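Local coordinates for dihydrodipicolinate reductase N-terminus domain-containing protein (Mycobacterium smegmatis, PDB 6IAQ), which acts as an NADP-binding native amine dehydrogenase, a class of oxidoreductase used for the asymmetric reductive amination of ketones to amines, at residues L217-I222 with D256-E261; D281-T286 with L293-G298. One frame throughout, in Å; residues are numbered along the deposited sequence.

Interaction 1. Residues L217-I222 with D256-E261; sequences LTVKSI and DRIETE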
loop_
_atom_site.group_PDB
_atom_site.type_symbol
_atom_site.label_atom_id
_atom_site.label_comp_id
_atom_site.label_asym_id
_atom_site.label_seq_id
_atom_site.Cartn_x
_atom_site.Cartn_y
_atom_site.Cartn_z
ATOM N N LEU A 217 17.414 -3.784 -6.821
ATOM C CA LEU A 217 17.961 -5.053 -7.384
ATOM C C LEU A 217 18.608 -4.785 -8.746
ATOM O O LEU A 217 18.492 -3.653 -9.248
ATOM C CB LEU A 217 16.854 -6.099 -7.519
ATOM C CG LEU A 217 16.029 -6.365 -6.253
ATOM C CD1 LEU A 217 14.922 -7.375 -6.521
ATOM C CD2 LEU A 217 16.917 -6.867 -5.124
ATOM N N THR A 218 19.244 -5.814 -9.319
ATOM C CA THR A 218 20.084 -5.730 -10.542
ATOM C C THR A 218 19.475 -6.610 -11.616
ATOM O O THR A 218 19.337 -7.830 -11.375
ATOM C CB THR A 218 21.527 -6.203 -10.296
ATOM O OG1 THR A 218 21.959 -5.675 -9.043
ATOM C CG2 THR A 218 22.474 -5.771 -11.393
ATOM N N VAL A 219 19.175 -6.026 -12.777
ATOM C CA VAL A 219 18.581 -6.805 -13.894
ATOM C C VAL A 219 19.602 -7.865 -14.317
ATOM O O VAL A 219 20.780 -7.524 -14.484
ATOM C CB VAL A 219 18.155 -5.898 -15.060
ATOM C CG1 VAL A 219 17.650 -6.707 -16.219
ATOM C CG2 VAL A 219 17.104 -4.886 -14.633
ATOM N N LYS A 220 19.161 -9.115 -14.432
ATOM C CA LYS A 220 19.934 -10.232 -15.024
ATOM C C LYS A 220 19.397 -10.484 -16.425
ATOM O O LYS A 220 20.202 -10.695 -17.321
ATOM C CB LYS A 220 19.799 -11.492 -14.165
ATOM C CG LYS A 220 20.426 -12.754 -14.737
ATOM C CD LYS A 220 20.381 -13.897 -13.755
ATOM C CE LYS A 220 21.121 -15.125 -14.238
ATOM N NZ LYS A 220 20.280 -16.347 -14.126
ATOM N N SER A 221 18.076 -10.469 -16.601
ATOM C CA SER A 221 17.420 -10.871 -17.865
ATOM C C SER A 221 16.069 -10.152 -18.000
ATOM O O SER A 221 15.347 -10.072 -16.982
ATOM C CB SER A 221 17.276 -12.369 -17.897
ATOM O OG SER A 221 16.108 -12.748 -18.600
ATOM N N ILE A 222 15.748 -9.660 -19.199
ATOM C CA ILE A 222 14.427 -9.054 -19.532
ATOM C C ILE A 222 13.853 -9.818 -20.727
ATOM O O ILE A 222 14.534 -9.887 -21.766
ATOM C CB ILE A 222 14.544 -7.542 -19.831
ATOM C CG1 ILE A 222 15.281 -6.802 -18.714
ATOM C CG2 ILE A 222 13.164 -6.951 -20.102
ATOM C CD1 ILE A 222 15.385 -5.312 -18.892
ATOM N N ASP A 256 5.487 -9.500 -19.487
ATOM C CA ASP A 256 6.839 -8.965 -19.258
ATOM C C ASP A 256 7.431 -9.692 -18.063
ATOM O O ASP A 256 6.689 -9.993 -17.110
ATOM C CB ASP A 256 6.809 -7.449 -19.049
ATOM C CG ASP A 256 6.494 -6.744 -20.348
ATOM O OD1 ASP A 256 7.392 -6.751 -21.238
ATOM O OD2 ASP A 256 5.346 -6.290 -20.498
ATOM N N ARG A 257 8.731 -9.935 -18.118
ATOM C CA ARG A 257 9.465 -10.692 -17.081
ATOM C C ARG A 257 10.851 -10.102 -16.912
ATOM O O ARG A 257 11.546 -9.888 -17.930
ATOM C CB ARG A 257 9.561 -12.156 -17.503
ATOM C CG ARG A 257 10.322 -13.052 -16.539
ATOM C CD ARG A 257 10.398 -14.421 -17.188
ATOM N NE ARG A 257 10.131 -15.478 -16.242
ATOM C CZ ARG A 257 11.055 -16.098 -15.515
ATOM N NH1 ARG A 257 12.334 -15.790 -15.636
ATOM N NH2 ARG A 257 10.697 -17.046 -14.669
ATOM N N ILE A 258 11.225 -9.838 -15.667
ATOM C CA ILE A 258 12.590 -9.394 -15.303
ATOM C C ILE A 258 13.120 -10.334 -14.225
ATOM O O ILE A 258 12.499 -10.415 -13.143
ATOM C CB ILE A 258 12.594 -7.928 -14.859
ATOM C CG1 ILE A 258 12.044 -7.013 -15.964
ATOM C CG2 ILE A 258 13.993 -7.537 -14.403
ATOM C CD1 ILE A 258 12.136 -5.537 -15.637
ATOM N N GLU A 259 14.227 -11.013 -14.524
ATOM C CA GLU A 259 15.016 -11.769 -13.520
ATOM C C GLU A 259 16.077 -10.844 -12.955
ATOM O O GLU A 259 16.676 -10.094 -13.740
ATOM C CB GLU A 259 15.670 -12.987 -14.146
ATOM C CG GLU A 259 14.687 -13.855 -14.876
ATOM C CD GLU A 259 15.312 -15.143 -15.393
ATOM O OE1 GLU A 259 16.498 -15.402 -15.070
ATOM O OE2 GLU A 259 14.619 -15.863 -16.137
ATOM N N THR A 260 16.285 -10.891 -11.650
ATOM C CA THR A 260 17.339 -10.101 -10.982
ATOM C C THR A 260 18.525 -11.013 -10.675
ATOM O O THR A 260 18.315 -12.234 -10.504
ATOM C CB THR A 260 16.784 -9.414 -9.732
ATOM O OG1 THR A 260 16.427 -10.424 -8.784
ATOM C CG2 THR A 260 15.600 -8.532 -10.064
ATOM N N GLU A 261 19.720 -10.426 -10.586
ATOM C CA GLU A 261 20.933 -11.160 -10.151
ATOM C C GLU A 261 20.671 -11.706 -8.740
ATOM O O GLU A 261 21.028 -12.851 -8.483
ATOM C CB GLU A 261 22.173 -10.263 -10.236
ATOM C CG GLU A 261 22.563 -9.857 -11.652
ATOM C CD GLU A 261 22.977 -10.980 -12.615
ATOM O OE1 GLU A 261 22.869 -12.200 -12.262
ATOM O OE2 GLU A 261 23.383 -10.642 -13.760
HETATM O O HOH W 1 13.544 -12.651 -18.020
#
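Lys220 and Glu261 meet at about a right angle: the aliphatic part of the lysine runs past the glutamate carboxylate, with CD 3.4 Å from Glu261 OE1. Two torsions bring this about. The lysine CG stands anti to its backbone N (chi1 174°), while the glutamate folds back at chi2 (-63°), which sets its carboxylate beside the lysine methylenes, with OE1 still 5.2 Å from Lys220 NZ. Lys220 NZ lies nearer the other acid, 4.0 Å from Glu259 OE1, too far for a salt bridge, although the field between them is probably favourable. Next to it, Ser221 and Glu259 project from the same side of the sheet, and a water held by Ser221 OG also makes a weak bond to Arg257 O. Ile222 and Ile258 share the reverse side, where Val219 CG2 comes within 4.1 Å of Ile258 CG2 and helix 203-215 packs on both isoleucines. Separately, at the strand end, Leu217 CB rests 3.7 Å from Thr260 CG2, the threonine hydroxyl being held by Pro264 O. Underneath, Glu259 O receives two donors from one face of its plane, Lys220 N at 2.8 Å and Ser221 N at 3.2 Å, and Ser221 O takes Glu259 N in return. Beyond them Glu261 N closes on Thr218 O at 2.7 Å. Two consecutive residues opposite a single one define a classic beta bulge, here at the outer margin of the C-terminal domain's mixed sheet.

Interaction 2. Residues D281-T286 with L293-G298; sequences DINEWT and LFLSNG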
loop_
_atom_site.group_PDB
_atom_site.type_symbol
_atom_site.label_atom_id
_atom_site.label_comp_id
_atom_site.label_asym_id
_atom_site.label_seq_id
_atom_site.Cartn_x
_atom_site.Cartn_y
_atom_site.Cartn_z
ATOM N N ASP A 281 -12.712 -5.503 -14.939
ATOM C CA ASP A 281 -11.264 -5.282 -14.698
ATOM C C ASP A 281 -10.792 -6.181 -13.564
ATOM O O ASP A 281 -11.601 -6.464 -12.614
ATOM C CB ASP A 281 -10.974 -3.816 -14.346
ATOM C CG ASP A 281 -11.262 -2.838 -15.475
ATOM O OD1 ASP A 281 -11.645 -3.312 -16.592
ATOM O OD2 ASP A 281 -11.154 -1.613 -15.225
ATOM N N ILE A 282 -9.516 -6.534 -13.609
ATOM C CA ILE A 282 -8.863 -7.285 -12.511
ATOM C C ILE A 282 -7.500 -6.691 -12.191
ATOM O O ILE A 282 -6.815 -6.141 -13.074
ATOM C CB ILE A 282 -8.785 -8.794 -12.778
ATOM C CG1 ILE A 282 -7.807 -9.166 -13.879
ATOM C CG2 ILE A 282 -10.180 -9.391 -13.028
ATOM C CD1 ILE A 282 -7.208 -10.524 -13.657
ATOM N N ASN A 283 -7.136 -6.837 -10.928
ATOM C CA ASN A 283 -5.779 -6.582 -10.414
ATOM C C ASN A 283 -5.453 -7.696 -9.409
ATOM O O ASN A 283 -5.947 -7.632 -8.280
ATOM C CB ASN A 283 -5.676 -5.221 -9.739
ATOM C CG ASN A 283 -4.230 -4.846 -9.488
ATOM O OD1 ASN A 283 -3.419 -4.950 -10.414
ATOM N ND2 ASN A 283 -3.926 -4.379 -8.291
ATOM N N GLU A 284 -4.690 -8.697 -9.828
ATOM C CA GLU A 284 -4.411 -9.904 -9.006
ATOM C C GLU A 284 -2.908 -10.125 -8.965
ATOM O O GLU A 284 -2.297 -10.274 -10.039
ATOM C CB GLU A 284 -5.098 -11.145 -9.551
ATOM C CG GLU A 284 -6.599 -11.068 -9.559
ATOM C CD GLU A 284 -7.300 -12.275 -10.175
ATOM O OE1 GLU A 284 -6.640 -13.168 -10.777
ATOM O OE2 GLU A 284 -8.519 -12.290 -10.128
ATOM N N TRP A 285 -2.339 -10.061 -7.769
ATOM C CA TRP A 285 -0.881 -10.208 -7.564
ATOM C C TRP A 285 -0.609 -11.338 -6.566
ATOM O O TRP A 285 -1.313 -11.458 -5.551
ATOM C CB TRP A 285 -0.252 -8.909 -7.091
ATOM C CG TRP A 285 -0.282 -7.864 -8.155
ATOM C CD1 TRP A 285 -1.375 -7.169 -8.574
ATOM C CD2 TRP A 285 0.821 -7.422 -8.956
ATOM N NE1 TRP A 285 -0.997 -6.270 -9.538
ATOM C CE2 TRP A 285 0.324 -6.434 -9.831
ATOM C CE3 TRP A 285 2.177 -7.746 -9.020
ATOM C CZ2 TRP A 285 1.136 -5.776 -10.764
ATOM C CZ3 TRP A 285 2.971 -7.114 -9.949
ATOM C CH2 TRP A 285 2.456 -6.134 -10.804
ATOM N N THR A 286 0.379 -12.146 -6.898
ATOM C CA THR A 286 0.878 -13.251 -6.046
ATOM C C THR A 286 2.356 -13.002 -5.802
ATOM O O THR A 286 3.065 -12.643 -6.747
ATOM C CB THR A 286 0.652 -14.598 -6.726
ATOM O OG1 THR A 286 -0.749 -14.743 -6.954
ATOM C CG2 THR A 286 1.206 -15.749 -5.919
ATOM N N LEU A 293 1.996 -14.791 -0.668
ATOM C CA LEU A 293 1.077 -13.650 -0.444
ATOM C C LEU A 293 0.188 -13.476 -1.661
ATOM O O LEU A 293 0.603 -13.859 -2.783
ATOM C CB LEU A 293 1.885 -12.386 -0.186
ATOM C CG LEU A 293 2.688 -12.395 1.099
ATOM C CD1 LEU A 293 3.899 -11.493 0.968
ATOM C CD2 LEU A 293 1.821 -12.000 2.287
ATOM N N PHE A 294 -1.001 -12.937 -1.419
ATOM C CA PHE A 294 -2.021 -12.663 -2.463
ATOM C C PHE A 294 -2.622 -11.275 -2.238
ATOM O O PHE A 294 -2.833 -10.858 -1.079
ATOM C CB PHE A 294 -3.105 -13.737 -2.426
ATOM C CG PHE A 294 -4.111 -13.592 -3.534
ATOM C CD1 PHE A 294 -3.767 -13.874 -4.851
ATOM C CD2 PHE A 294 -5.389 -13.147 -3.270
ATOM C CE1 PHE A 294 -4.686 -13.719 -5.883
ATOM C CE2 PHE A 294 -6.311 -12.987 -4.302
ATOM C CZ PHE A 294 -5.965 -13.292 -5.601
ATOM N N LEU A 295 -2.922 -10.592 -3.332
ATOM C CA LEU A 295 -3.651 -9.297 -3.324
ATOM C C LEU A 295 -4.589 -9.287 -4.527
ATOM O O LEU A 295 -4.178 -9.653 -5.642
ATOM C CB LEU A 295 -2.674 -8.127 -3.368
ATOM C CG LEU A 295 -3.293 -6.722 -3.311
ATOM C CD1 LEU A 295 -2.476 -5.811 -2.400
ATOM C CD2 LEU A 295 -3.360 -6.075 -4.682
ATOM N N SER A 296 -5.831 -8.899 -4.280
ATOM C CA SER A 296 -6.872 -8.711 -5.314
ATOM C C SER A 296 -7.630 -7.426 -4.982
ATOM O O SER A 296 -7.818 -7.122 -3.776
ATOM C CB SER A 296 -7.773 -9.931 -5.368
ATOM O OG SER A 296 -9.006 -9.630 -5.968
ATOM N N ASN A 297 -8.117 -6.737 -6.004
ATOM C CA ASN A 297 -8.903 -5.493 -5.817
ATOM C C ASN A 297 -10.298 -5.682 -6.407
ATOM O O ASN A 297 -10.932 -4.658 -6.711
ATOM C CB ASN A 297 -8.128 -4.288 -6.358
ATOM C CG ASN A 297 -6.893 -3.956 -5.548
ATOM O OD1 ASN A 297 -6.965 -3.539 -4.379
ATOM N ND2 ASN A 297 -5.756 -4.157 -6.153
ATOM N N GLY A 298 -10.765 -6.927 -6.546
ATOM C CA GLY A 298 -12.101 -7.197 -7.097
ATOM C C GLY A 298 -12.260 -6.548 -8.459
ATOM O O GLY A 298 -11.299 -6.601 -9.225
HETATM O O HOH W 2 -8.984 -7.952 -9.012
HETATM O O HOH W 3 -9.904 -10.249 -8.846
#
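Strands 282-286 and 293-296 run almost exactly antiparallel, at 173°, and Trp285 pairs with Leu295 through two backbone bonds, Trp285 N to Leu295 O at 2.8 Å and Leu295 N to Trp285 O at 2.9 Å. The side chains of this hydrogen-bonded pair leave the sheet together toward helix 141-153, where Ile149 meets the indole and Met148 the leucine. The turn of the indole, which also meets the Phe268 ring, is held partly from its own strand: NE1 donates to Asn283 OD1 at 2.9 Å, the oxygen lying close to the ring plane but the donor well above the amide plane. Asn283 ND2 is engaged in turn by Phe144 O, and its amide lies side by side with that of Asn297, the two planes 11° apart. On the other face, Phe294 swings its ring opposite the main-chain nitrogen (chi1 -175°), which lays it along the strands with its CD1 side turned to the neighbour; CD1 comes 3.5 Å from Trp285 O, and Thr286 OG1 sits at the ring edge, 3.8 Å from CD1. Farther along, a water joins Glu284 OE2 to Ser296 OG, and another links Asn283 N with Gly298 O where the strands part. Ser296 OG accepts from Gly298 N, forming an ST turn. Residues of the second subunit pack on Leu293, Phe294, Leu295 and Asn297, so this beta hairpin forms part of the dimer interface.

Interactions 1 and 2 show how one sheet can meet different surroundings at its two ends within the chain. Both belong to the mixed sheet of the C-terminal domain: interaction 1 pairs strand 219-230, outermost within this chain, with 249-260, whereas interaction 2 pairs 282-288 with 293-296, the other outermost strand within this chain. Strands 265-273 and 158-169 lie between the pairs. The centres of the two interactions are about 22 Å apart, their nearest atoms about 9 Å. Along the chain they come in series, interaction 1 closing before interaction 2 opens. The first faces the surface without meeting another subunit; the second meets the partner subunit, and the side chain of Asp281 lies about 10 Å from bound NADP.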